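Local structure of RagB/SusD family nutrient uptake outer membrane protein (Bacteroides thetaiotaomicron, 7KV2) at residues A[219-224]-A[241-246]; A[402-407]-A[455-460]; A[408-413]-A[427-432]. The protein probably binds beta-glucans at the outer surface of the bacterial outer membrane, as a SusD-family glycan-binding protein of a gut bacterium. All blocks are in the same frame, centred on the assembly; numbering follows the deposited sequence.

Contact 1: A[219-224]-A[241-246]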
loop_
_atom_site.group_PDB
_atom_site.type_symbol
_atom_site.label_atom_id
_atom_site.label_comp_id
_atom_site.label_asym_id
_atom_site.label_seq_id
_atom_site.Cartn_x
_atom_site.Cartn_y
_atom_site.Cartn_z
ATOM N N MET A 219 7.908 -12.293 0.194
ATOM C CA MET A 219 7.754 -10.827 0.012
ATOM C C MET A 219 8.515 -10.426 -1.259
ATOM O O MET A 219 7.998 -9.688 -2.101
ATOM C CB MET A 219 8.244 -10.064 1.239
ATOM C CG MET A 219 8.238 -8.572 1.051
ATOM S SD MET A 219 9.854 -8.030 0.362
ATOM C CE MET A 219 9.792 -6.291 0.771
ATOM N N VAL A 220 9.711 -10.974 -1.443
ATOM C CA VAL A 220 10.547 -10.598 -2.617
ATOM C C VAL A 220 9.867 -11.083 -3.899
ATOM O O VAL A 220 9.838 -10.335 -4.863
ATOM C CB VAL A 220 11.969 -11.182 -2.445
ATOM C CG1 VAL A 220 12.754 -11.234 -3.748
ATOM C CG2 VAL A 220 12.738 -10.408 -1.400
ATOM N N TYR A 221 9.295 -12.283 -3.873
ATOM C CA TYR A 221 8.555 -12.898 -4.999
ATOM C C TYR A 221 7.397 -11.980 -5.384
ATOM O O TYR A 221 7.131 -11.721 -6.577
ATOM C CB TYR A 221 8.079 -14.284 -4.605
ATOM C CG TYR A 221 9.119 -15.374 -4.724
ATOM C CD1 TYR A 221 10.383 -15.158 -5.277
ATOM C CD2 TYR A 221 8.795 -16.658 -4.325
ATOM C CE1 TYR A 221 11.306 -16.198 -5.381
ATOM C CE2 TYR A 221 9.691 -17.709 -4.468
ATOM C CZ TYR A 221 10.956 -17.474 -4.981
ATOM O OH TYR A 221 11.801 -18.556 -5.131
ATOM N N MET A 222 6.691 -11.484 -4.386
ATOM C CA MET A 222 5.522 -10.614 -4.665
ATOM C C MET A 222 5.985 -9.265 -5.239
ATOM O O MET A 222 5.313 -8.750 -6.135
ATOM C CB MET A 222 4.665 -10.416 -3.416
ATOM C CG MET A 222 3.921 -11.693 -2.991
ATOM S SD MET A 222 2.763 -12.322 -4.230
ATOM C CE MET A 222 1.392 -11.172 -3.980
ATOM N N LEU A 223 7.036 -8.664 -4.687
ATOM C CA LEU A 223 7.600 -7.393 -5.199
ATOM C C LEU A 223 8.110 -7.597 -6.646
ATOM O O LEU A 223 7.869 -6.735 -7.512
ATOM C CB LEU A 223 8.693 -6.935 -4.232
ATOM C CG LEU A 223 9.391 -5.638 -4.620
ATOM C CD1 LEU A 223 8.394 -4.519 -4.809
ATOM C CD2 LEU A 223 10.433 -5.262 -3.580
ATOM N N TYR A 224 8.691 -8.758 -6.922
ATOM C CA TYR A 224 9.182 -9.141 -8.277
ATOM C C TYR A 224 7.980 -9.166 -9.236
ATOM O O TYR A 224 7.964 -8.448 -10.265
ATOM C CB TYR A 224 9.970 -10.448 -8.176
ATOM C CG TYR A 224 10.437 -10.997 -9.504
ATOM C CD1 TYR A 224 9.580 -11.693 -10.334
ATOM C CD2 TYR A 224 11.728 -10.757 -9.952
ATOM C CE1 TYR A 224 10.012 -12.222 -11.545
ATOM C CE2 TYR A 224 12.167 -11.264 -11.170
ATOM C CZ TYR A 224 11.315 -12.001 -11.966
ATOM O OH TYR A 224 11.739 -12.476 -13.173
ATOM N N LEU A 241 5.469 -16.251 -12.648
ATOM C CA LEU A 241 4.462 -17.305 -12.430
ATOM C C LEU A 241 5.062 -18.419 -11.573
ATOM O O LEU A 241 4.406 -18.839 -10.622
ATOM C CB LEU A 241 3.936 -17.839 -13.764
ATOM C CG LEU A 241 2.979 -19.017 -13.648
ATOM C CD1 LEU A 241 1.746 -18.672 -12.792
ATOM C CD2 LEU A 241 2.540 -19.470 -15.019
ATOM N N LYS A 242 6.248 -18.919 -11.930
ATOM C CA LYS A 242 6.948 -19.956 -11.125
ATOM C C LYS A 242 7.040 -19.513 -9.638
ATOM O O LYS A 242 6.779 -20.332 -8.741
ATOM C CB LYS A 242 8.301 -20.203 -11.792
ATOM C CG LYS A 242 9.357 -20.904 -10.966
ATOM C CD LYS A 242 10.681 -20.964 -11.747
ATOM C CE LYS A 242 11.916 -20.875 -10.886
ATOM N NZ LYS A 242 12.346 -22.224 -10.462
ATOM N N TYR A 243 7.349 -18.251 -9.371
ATOM C CA TYR A 243 7.442 -17.700 -7.979
ATOM C C TYR A 243 6.075 -17.708 -7.291
ATOM O O TYR A 243 5.992 -18.106 -6.095
ATOM C CB TYR A 243 8.086 -16.318 -7.990
ATOM C CG TYR A 243 9.521 -16.306 -8.434
ATOM C CD1 TYR A 243 10.330 -17.439 -8.372
ATOM C CD2 TYR A 243 10.088 -15.131 -8.865
ATOM C CE1 TYR A 243 11.669 -17.392 -8.735
ATOM C CE2 TYR A 243 11.417 -15.073 -9.245
ATOM C CZ TYR A 243 12.201 -16.209 -9.202
ATOM O OH TYR A 243 13.505 -16.087 -9.577
ATOM N N MET A 244 5.023 -17.287 -7.991
ATOM C CA MET A 244 3.649 -17.355 -7.444
ATOM C C MET A 244 3.322 -18.817 -7.108
ATOM O O MET A 244 2.786 -19.111 -6.013
ATOM C CB MET A 244 2.642 -16.766 -8.439
ATOM C CG MET A 244 2.852 -15.285 -8.760
ATOM S SD MET A 244 2.908 -14.173 -7.293
ATOM C CE MET A 244 4.666 -14.181 -6.940
ATOM N N GLU A 245 3.690 -19.754 -7.990
ATOM C CA GLU A 245 3.398 -21.187 -7.775
ATOM C C GLU A 245 4.141 -21.690 -6.536
ATOM O O GLU A 245 3.599 -22.572 -5.861
ATOM C CB GLU A 245 3.723 -21.977 -9.049
ATOM C CG GLU A 245 2.780 -21.710 -10.210
ATOM C CD GLU A 245 1.389 -22.289 -10.104
ATOM O OE1 GLU A 245 0.984 -22.691 -8.990
ATOM O OE2 GLU A 245 0.693 -22.327 -11.144
ATOM N N GLU A 246 5.344 -21.189 -6.249
ATOM C CA GLU A 246 6.118 -21.622 -5.054
ATOM C C GLU A 246 5.382 -21.203 -3.776
ATOM O O GLU A 246 5.294 -22.007 -2.855
ATOM C CB GLU A 246 7.516 -21.016 -5.087
ATOM C CG GLU A 246 8.433 -21.741 -6.046
ATOM C CD GLU A 246 9.861 -21.248 -6.023
ATOM O OE1 GLU A 246 10.274 -20.726 -4.983
ATOM O OE2 GLU A 246 10.547 -21.367 -7.067
#

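Contact 2: A[402-407]-A[455-460]. With NA (sodium ion), chain G.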
loop_
_atom_site.group_PDB
_atom_site.type_symbol
_atom_site.label_atom_id
_atom_site.label_comp_id
_atom_site.label_asym_id
_atom_site.label_seq_id
_atom_site.Cartn_x
_atom_site.Cartn_y
_atom_site.Cartn_z
ATOM N N ILE A 402 0.410 -5.139 2.889
ATOM C CA ILE A 402 1.066 -4.858 1.584
ATOM C C ILE A 402 0.760 -5.992 0.593
ATOM O O ILE A 402 0.148 -5.702 -0.448
ATOM C CB ILE A 402 2.587 -4.642 1.792
ATOM C CG1 ILE A 402 2.883 -3.528 2.801
ATOM C CG2 ILE A 402 3.261 -4.393 0.457
ATOM C CD1 ILE A 402 2.258 -2.182 2.430
ATOM N N TYR A 403 1.100 -7.249 0.953
ATOM C CA TYR A 403 0.895 -8.451 0.104
ATOM C C TYR A 403 0.085 -9.495 0.865
ATOM O O TYR A 403 0.468 -9.905 2.013
ATOM C CB TYR A 403 2.209 -9.076 -0.350
ATOM C CG TYR A 403 3.029 -8.138 -1.170
ATOM C CD1 TYR A 403 2.511 -7.552 -2.320
ATOM C CD2 TYR A 403 4.363 -7.910 -0.857
ATOM C CE1 TYR A 403 3.280 -6.689 -3.103
ATOM C CE2 TYR A 403 5.133 -7.075 -1.650
ATOM C CZ TYR A 403 4.605 -6.487 -2.787
ATOM O OH TYR A 403 5.389 -5.606 -3.493
ATOM N N ARG A 404 -1.033 -9.874 0.245
ATOM C CA ARG A 404 -1.940 -10.920 0.769
ATOM C C ARG A 404 -1.961 -12.056 -0.246
ATOM O O ARG A 404 -1.808 -11.801 -1.443
ATOM C CB ARG A 404 -3.346 -10.392 0.999
ATOM C CG ARG A 404 -3.370 -9.213 1.960
ATOM C CD ARG A 404 -4.741 -8.861 2.494
ATOM N NE ARG A 404 -5.665 -8.197 1.569
ATOM C CZ ARG A 404 -6.695 -8.774 0.943
ATOM N NH1 ARG A 404 -6.940 -10.080 1.060
ATOM N NH2 ARG A 404 -7.500 -8.035 0.202
ATOM N N TYR A 405 -2.220 -13.256 0.236
ATOM C CA TYR A 405 -2.202 -14.462 -0.614
ATOM C C TYR A 405 -3.251 -14.370 -1.722
ATOM O O TYR A 405 -3.050 -14.965 -2.749
ATOM C CB TYR A 405 -2.448 -15.683 0.251
ATOM C CG TYR A 405 -2.335 -17.019 -0.441
ATOM C CD1 TYR A 405 -1.117 -17.524 -0.837
ATOM C CD2 TYR A 405 -3.444 -17.830 -0.577
ATOM C CE1 TYR A 405 -1.012 -18.802 -1.381
ATOM C CE2 TYR A 405 -3.363 -19.095 -1.127
ATOM C CZ TYR A 405 -2.146 -19.591 -1.523
ATOM O OH TYR A 405 -2.095 -20.865 -2.015
ATOM N N SER A 406 -4.377 -13.683 -1.541
ATOM C CA SER A 406 -5.343 -13.524 -2.661
ATOM C C SER A 406 -4.652 -12.826 -3.855
ATOM O O SER A 406 -4.996 -13.115 -5.014
ATOM C CB SER A 406 -6.573 -12.817 -2.202
ATOM O OG SER A 406 -6.257 -11.514 -1.774
ATOM N N GLU A 407 -3.659 -11.972 -3.598
ATOM C CA GLU A 407 -2.894 -11.330 -4.669
ATOM C C GLU A 407 -1.988 -12.347 -5.355
ATOM O O GLU A 407 -1.839 -12.260 -6.610
ATOM C CB GLU A 407 -2.077 -10.156 -4.155
ATOM C CG GLU A 407 -1.596 -9.318 -5.310
ATOM C CD GLU A 407 -0.961 -7.980 -5.015
ATOM O OE1 GLU A 407 -0.758 -7.636 -3.822
ATOM O OE2 GLU A 407 -0.626 -7.284 -6.044
ATOM N N LEU A 455 -12.521 -5.823 -6.819
ATOM C CA LEU A 455 -13.431 -6.206 -5.707
ATOM C C LEU A 455 -12.601 -6.499 -4.440
ATOM O O LEU A 455 -13.078 -6.175 -3.347
ATOM C CB LEU A 455 -14.208 -7.458 -6.145
ATOM C CG LEU A 455 -15.229 -7.276 -7.277
ATOM C CD1 LEU A 455 -15.834 -8.617 -7.675
ATOM C CD2 LEU A 455 -16.359 -6.349 -6.865
ATOM N N GLU A 456 -11.405 -7.068 -4.611
ATOM C CA GLU A 456 -10.572 -7.660 -3.534
ATOM C C GLU A 456 -9.768 -6.601 -2.748
ATOM O O GLU A 456 -9.560 -6.786 -1.532
ATOM C CB GLU A 456 -9.639 -8.698 -4.167
ATOM C CG GLU A 456 -8.814 -9.470 -3.176
ATOM C CD GLU A 456 -9.527 -10.385 -2.197
ATOM O OE1 GLU A 456 -10.729 -10.683 -2.403
ATOM O OE2 GLU A 456 -8.858 -10.782 -1.195
ATOM N N PHE A 457 -9.301 -5.545 -3.396
ATOM C CA PHE A 457 -8.236 -4.667 -2.857
ATOM C C PHE A 457 -8.638 -3.193 -2.769
ATOM O O PHE A 457 -7.763 -2.362 -2.776
ATOM C CB PHE A 457 -6.975 -4.794 -3.731
ATOM C CG PHE A 457 -6.406 -6.187 -3.839
ATOM C CD1 PHE A 457 -5.978 -6.850 -2.702
ATOM C CD2 PHE A 457 -6.352 -6.846 -5.063
ATOM C CE1 PHE A 457 -5.472 -8.133 -2.784
ATOM C CE2 PHE A 457 -5.838 -8.136 -5.148
ATOM C CZ PHE A 457 -5.404 -8.772 -4.005
ATOM N N VAL A 458 -9.889 -2.861 -2.582
ATOM C CA VAL A 458 -10.275 -1.436 -2.413
ATOM C C VAL A 458 -9.452 -0.868 -1.257
ATOM O O VAL A 458 -9.438 -1.450 -0.172
ATOM C CB VAL A 458 -11.769 -1.243 -2.155
ATOM C CG1 VAL A 458 -12.078 0.188 -1.722
ATOM C CG2 VAL A 458 -12.634 -1.682 -3.353
ATOM N N GLY A 459 -8.797 0.275 -1.465
ATOM C CA GLY A 459 -8.137 0.997 -0.368
ATOM C C GLY A 459 -6.790 0.412 0.002
ATOM O O GLY A 459 -6.221 0.858 0.987
ATOM N N GLU A 460 -6.269 -0.531 -0.792
ATOM C CA GLU A 460 -5.000 -1.217 -0.495
ATOM C C GLU A 460 -3.922 -0.819 -1.498
ATOM O O GLU A 460 -2.897 -1.441 -1.473
ATOM C CB GLU A 460 -5.145 -2.741 -0.469
ATOM C CG GLU A 460 -6.262 -3.180 0.460
ATOM C CD GLU A 460 -6.337 -4.688 0.717
ATOM O OE1 GLU A 460 -5.273 -5.312 1.115
ATOM O OE2 GLU A 460 -7.408 -5.258 0.469
HETATM NA NA NA G . -0.409 -22.200 -0.213
HETATM O O HOH W 1 -2.715 -5.902 0.180
HETATM O O HOH W 2 -1.839 -23.849 0.318
#

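Contact 3: A[408-413]-A[427-432]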
loop_
_atom_site.group_PDB
_atom_site.type_symbol
_atom_site.label_atom_id
_atom_site.label_comp_id
_atom_site.label_asym_id
_atom_site.label_seq_id
_atom_site.Cartn_x
_atom_site.Cartn_y
_atom_site.Cartn_z
ATOM N N THR A 408 -1.393 -13.257 -4.582
ATOM C CA THR A 408 -0.617 -14.369 -5.162
ATOM C C THR A 408 -1.504 -15.144 -6.156
ATOM O O THR A 408 -1.062 -15.413 -7.262
ATOM C CB THR A 408 -0.117 -15.306 -4.058
ATOM O OG1 THR A 408 0.556 -14.571 -3.044
ATOM C CG2 THR A 408 0.824 -16.345 -4.616
ATOM N N LEU A 409 -2.692 -15.560 -5.728
ATOM C CA LEU A 409 -3.619 -16.380 -6.545
ATOM C C LEU A 409 -4.045 -15.607 -7.805
ATOM O O LEU A 409 -4.035 -16.200 -8.919
ATOM C CB LEU A 409 -4.829 -16.786 -5.701
ATOM C CG LEU A 409 -4.614 -17.821 -4.589
ATOM C CD1 LEU A 409 -5.835 -17.892 -3.697
ATOM C CD2 LEU A 409 -4.303 -19.208 -5.126
ATOM N N LEU A 410 -4.410 -14.336 -7.669
ATOM C CA LEU A 410 -4.860 -13.527 -8.822
ATOM C C LEU A 410 -3.672 -13.265 -9.754
ATOM O O LEU A 410 -3.884 -13.281 -10.994
ATOM C CB LEU A 410 -5.534 -12.265 -8.295
ATOM C CG LEU A 410 -6.859 -12.543 -7.584
ATOM C CD1 LEU A 410 -7.496 -11.280 -7.001
ATOM C CD2 LEU A 410 -7.859 -13.212 -8.507
ATOM N N ASN A 411 -2.488 -12.983 -9.214
ATOM C CA ASN A 411 -1.247 -12.799 -10.032
ATOM C C ASN A 411 -1.016 -14.062 -10.896
ATOM O O ASN A 411 -0.801 -13.927 -12.126
ATOM C CB ASN A 411 -0.005 -12.581 -9.166
ATOM C CG ASN A 411 0.172 -11.191 -8.586
ATOM O OD1 ASN A 411 -0.588 -10.271 -8.880
ATOM N ND2 ASN A 411 1.204 -11.030 -7.773
ATOM N N ALA A 412 -1.073 -15.254 -10.274
ATOM C CA ALA A 412 -0.876 -16.550 -10.971
ATOM C C ALA A 412 -1.970 -16.731 -12.039
ATOM O O ALA A 412 -1.645 -17.036 -13.173
ATOM C CB ALA A 412 -0.849 -17.684 -9.981
ATOM N N ALA A 413 -3.249 -16.561 -11.703
ATOM C CA ALA A 413 -4.348 -16.648 -12.698
ATOM C C ALA A 413 -4.019 -15.736 -13.896
ATOM O O ALA A 413 -4.083 -16.191 -15.072
ATOM C CB ALA A 413 -5.660 -16.279 -12.060
ATOM N N LYS A 427 -9.145 -22.274 -11.147
ATOM C CA LYS A 427 -9.198 -22.664 -9.718
ATOM C C LYS A 427 -8.716 -21.475 -8.865
ATOM O O LYS A 427 -9.387 -21.141 -7.910
ATOM C CB LYS A 427 -8.324 -23.880 -9.429
ATOM C CG LYS A 427 -8.239 -24.272 -7.963
ATOM C CD LYS A 427 -7.652 -25.647 -7.799
ATOM C CE LYS A 427 -6.787 -25.794 -6.573
ATOM N NZ LYS A 427 -6.213 -27.164 -6.478
ATOM N N TYR A 428 -7.618 -20.864 -9.261
ATOM C CA TYR A 428 -6.964 -19.792 -8.489
ATOM C C TYR A 428 -7.924 -18.614 -8.367
ATOM O O TYR A 428 -8.103 -18.156 -7.248
ATOM C CB TYR A 428 -5.641 -19.415 -9.121
ATOM C CG TYR A 428 -4.595 -20.489 -9.000
ATOM C CD1 TYR A 428 -4.693 -21.507 -8.073
ATOM C CD2 TYR A 428 -3.465 -20.438 -9.779
ATOM C CE1 TYR A 428 -3.700 -22.476 -7.958
ATOM C CE2 TYR A 428 -2.479 -21.405 -9.684
ATOM C CZ TYR A 428 -2.587 -22.415 -8.759
ATOM O OH TYR A 428 -1.574 -23.326 -8.662
ATOM N N LEU A 429 -8.504 -18.162 -9.487
ATOM C CA LEU A 429 -9.506 -17.070 -9.525
ATOM C C LEU A 429 -10.689 -17.385 -8.611
ATOM O O LEU A 429 -11.092 -16.522 -7.806
ATOM C CB LEU A 429 -9.954 -16.850 -10.972
ATOM C CG LEU A 429 -11.075 -15.840 -11.136
ATOM C CD1 LEU A 429 -10.680 -14.484 -10.500
ATOM C CD2 LEU A 429 -11.396 -15.674 -12.606
ATOM N N ASN A 430 -11.218 -18.599 -8.674
ATOM C CA ASN A 430 -12.463 -18.929 -7.961
ATOM C C ASN A 430 -12.162 -19.199 -6.498
ATOM O O ASN A 430 -13.103 -19.079 -5.717
ATOM C CB ASN A 430 -13.272 -19.994 -8.703
ATOM C CG ASN A 430 -13.919 -19.365 -9.919
ATOM O OD1 ASN A 430 -14.906 -18.629 -9.795
ATOM N ND2 ASN A 430 -13.323 -19.581 -11.071
ATOM N N LEU A 431 -10.916 -19.495 -6.104
ATOM C CA LEU A 431 -10.616 -19.641 -4.642
ATOM C C LEU A 431 -10.881 -18.285 -3.966
ATOM O O LEU A 431 -11.557 -18.236 -2.917
ATOM C CB LEU A 431 -9.174 -20.086 -4.445
ATOM C CG LEU A 431 -8.897 -21.580 -4.640
ATOM C CD1 LEU A 431 -7.412 -21.836 -4.534
ATOM C CD2 LEU A 431 -9.655 -22.403 -3.625
ATOM N N VAL A 432 -10.461 -17.228 -4.627
ATOM C CA VAL A 432 -10.689 -15.830 -4.177
ATOM C C VAL A 432 -12.177 -15.455 -4.276
ATOM O O VAL A 432 -12.750 -14.898 -3.281
ATOM C CB VAL A 432 -9.798 -14.832 -4.941
ATOM C CG1 VAL A 432 -10.126 -13.408 -4.535
ATOM C CG2 VAL A 432 -8.329 -15.133 -4.712
#

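Contact 1: A[219-224]-A[241-246]
Helices 217-231 and 237-249 run nearly antiparallel where Tyr221 meets Tyr243, with the axes of the short segments 9.4 Å apart and 146° between their directions, an approach wide enough to seat aromatic rings between the backbones. The rings of Tyr221 and Tyr243 form an offset stack, centroids 4.0 Å apart and planes only 6° from parallel, although the two side chains come in crosswise. Tyr243 CB rides over the same Tyr221 face in a CH-pi contact, 3.7 Å from the ring centroid. In both tyrosines CG stands anti to the carbonyl carbon, which leans each ring into the gap between the helices. The Tyr243 ring then turns an edge, through CD2 and CE2, onto the face of Tyr224, an edge-to-face pair with centroids 5.2 Å apart. Three tyrosines thus make one aromatic cluster, which Ile198 and Leu194 of helix 183-200 border from outside. The hydroxyl of Tyr221 donates to Glu246, OH to OE1 2.7 Å, meeting the oxygen on its syn side but 34° out of the carboxylate plane. Beside the tyrosines, toward helix 405-417, two bent methionines meet: Met222 SD lies 3.6 Å from Met244 SD, while Met244 CE reaches the backbone O of Tyr221 at 3.5 Å. Methionine suits this place because its flexible thioether can fold into an irregular gap. Tyrosine suits the stacked positions, since its flat ring stacks between the helices while its hydroxyl can still find a polar mate. The chemistry therefore joins dispersion between rings to one directed bond, and the pull of Glu246 on the hydroxyl is likely to limit sliding of Tyr221 across its stacked neighbour.

Contact 2: A[402-407]-A[455-460]
Arg404 lays the edge of its guanidinium along the carboxylate of Glu460, the two planes only 19° apart. The grip is side-on and uses two nitrogens: NE donates to Glu460 OE1 at 2.9 Å, almost straight at 177°, and NH2 to Glu460 OE2 at 2.8 Å, each oxygen offering its syn lone pair. Toward Glu456 the group is turned differently, with planes 43° apart, and Arg404 NH1 meets Glu456 OE2 at 3.0 Å on the anti side. That oxygen also accepts from Ser406, OG to OE2 2.8 Å, and the two donors arrive from opposite faces of the carboxylate. A bend at the third side-chain torsion swings the guanidinium between both acids, while the Glu456 chain, bent at its second, brings its carboxylate to the serine. Phe457 CE1 lies over one face of the guanidinium, toward the rim of that group; the far end of the Phe457 ring, CZ, packs on Glu407 CB at 3.6 Å. Arginine suits the centre because its planar cation offers several N-H groups in fixed directions, and serine because its short hydroxyl reaches the carboxylate oxygen from out of its plane. A water bridges Ile402 O and Glu460 OE1, linking the strand backbone to the network. Phe457 also begins a type II turn to Glu460, with Gly459 at positive phi. Outside the pair, Glu272 gives Arg404 a further carboxylate, while Lys377 binds Glu460, and Arg338 and Arg435 bind Glu456. The Tyr405 hydroxyl coordinates the sodium ion together with the backbone oxygens of Ile248, Ser250 and Tyr253 and a water. Such a buried lattice of alternating charges implies that each acid is probably kept ionised, and that directional bonds hold the strand end to the turn.

Contact 3: A[408-413]-A[427-432]
Leu409 spreads its two methyls over helix 425-435: Leu409 CD2 lies 3.8 Å from Tyr428 CD1, and Leu409 CD1 lies 3.9 Å from Val432 CG2. With CG anti to the carbonyl carbon (chi1 -71°), the fork opens across the seam and its branches straddle different neighbours, Leu431 CB lying beside CD1 as well. Leu409 and Val432 slide past each other in opposite directions, whereas Leu409 and Tyr428 cross at about a right angle. Were Leu409 cut back to an alanine, the Tyr428 ring and Val432 would probably lose the methyls that wedge between them, and the ring could shift. One residue on, Leu410 carries the contact toward helix 446-456 and Phe457: its CD2 touches Leu429 CD1 at 3.7 Å, and its CG lies near Val432 CG2. Val432, compact and stiff, thus touches both Leu409 and Leu410 through CG2. Farther along the helix the residues shrink. Ala412 CB packs 3.8 Å from Tyr428 CD2, and Ala413 CB faces the stem of the same tyrosine at CB. These alanines leave room for the large ring, and Tyr428 CB comes to 3.6 Å from the backbone O of Leu409. The helix axes of the short segments accordingly draw in to 8.2 Å. The ring end of Tyr428 leads away from the apolar seam, where its hydroxyl bonds to Glu245 of helix 237-249, so a tyrosine can serve both the packing and a polar link. Ile449 and Glu452 of helix 446-456 border Ala413 and Leu429. Two successive antiparallel helices, 149° between their directions, with Ala412 and Ala413 making room for Tyr428, form a helical hairpin, consistent with the tetratricopeptide-like character of the SusD family.

How the contacts relate
Contact 1 comes first along the chain and closes before the other two open, while contact 3 is nested within the loop that contact 2 closes. Their centres lie 12 to 15 Å apart, so the three form one continuous region of the fold. Contacts 2 and 3 share helix 405-417, which sits between the helix pair of contact 1 and helix 425-435. Met222 packs on both Tyr403 and Glu407, and its SD also packs 3.4 Å from Thr408 OG1, so an early helical pair is joined to the later SusD-family part. The sodium ion, held by Tyr405 and by residues following contact 1, lies at this same junction.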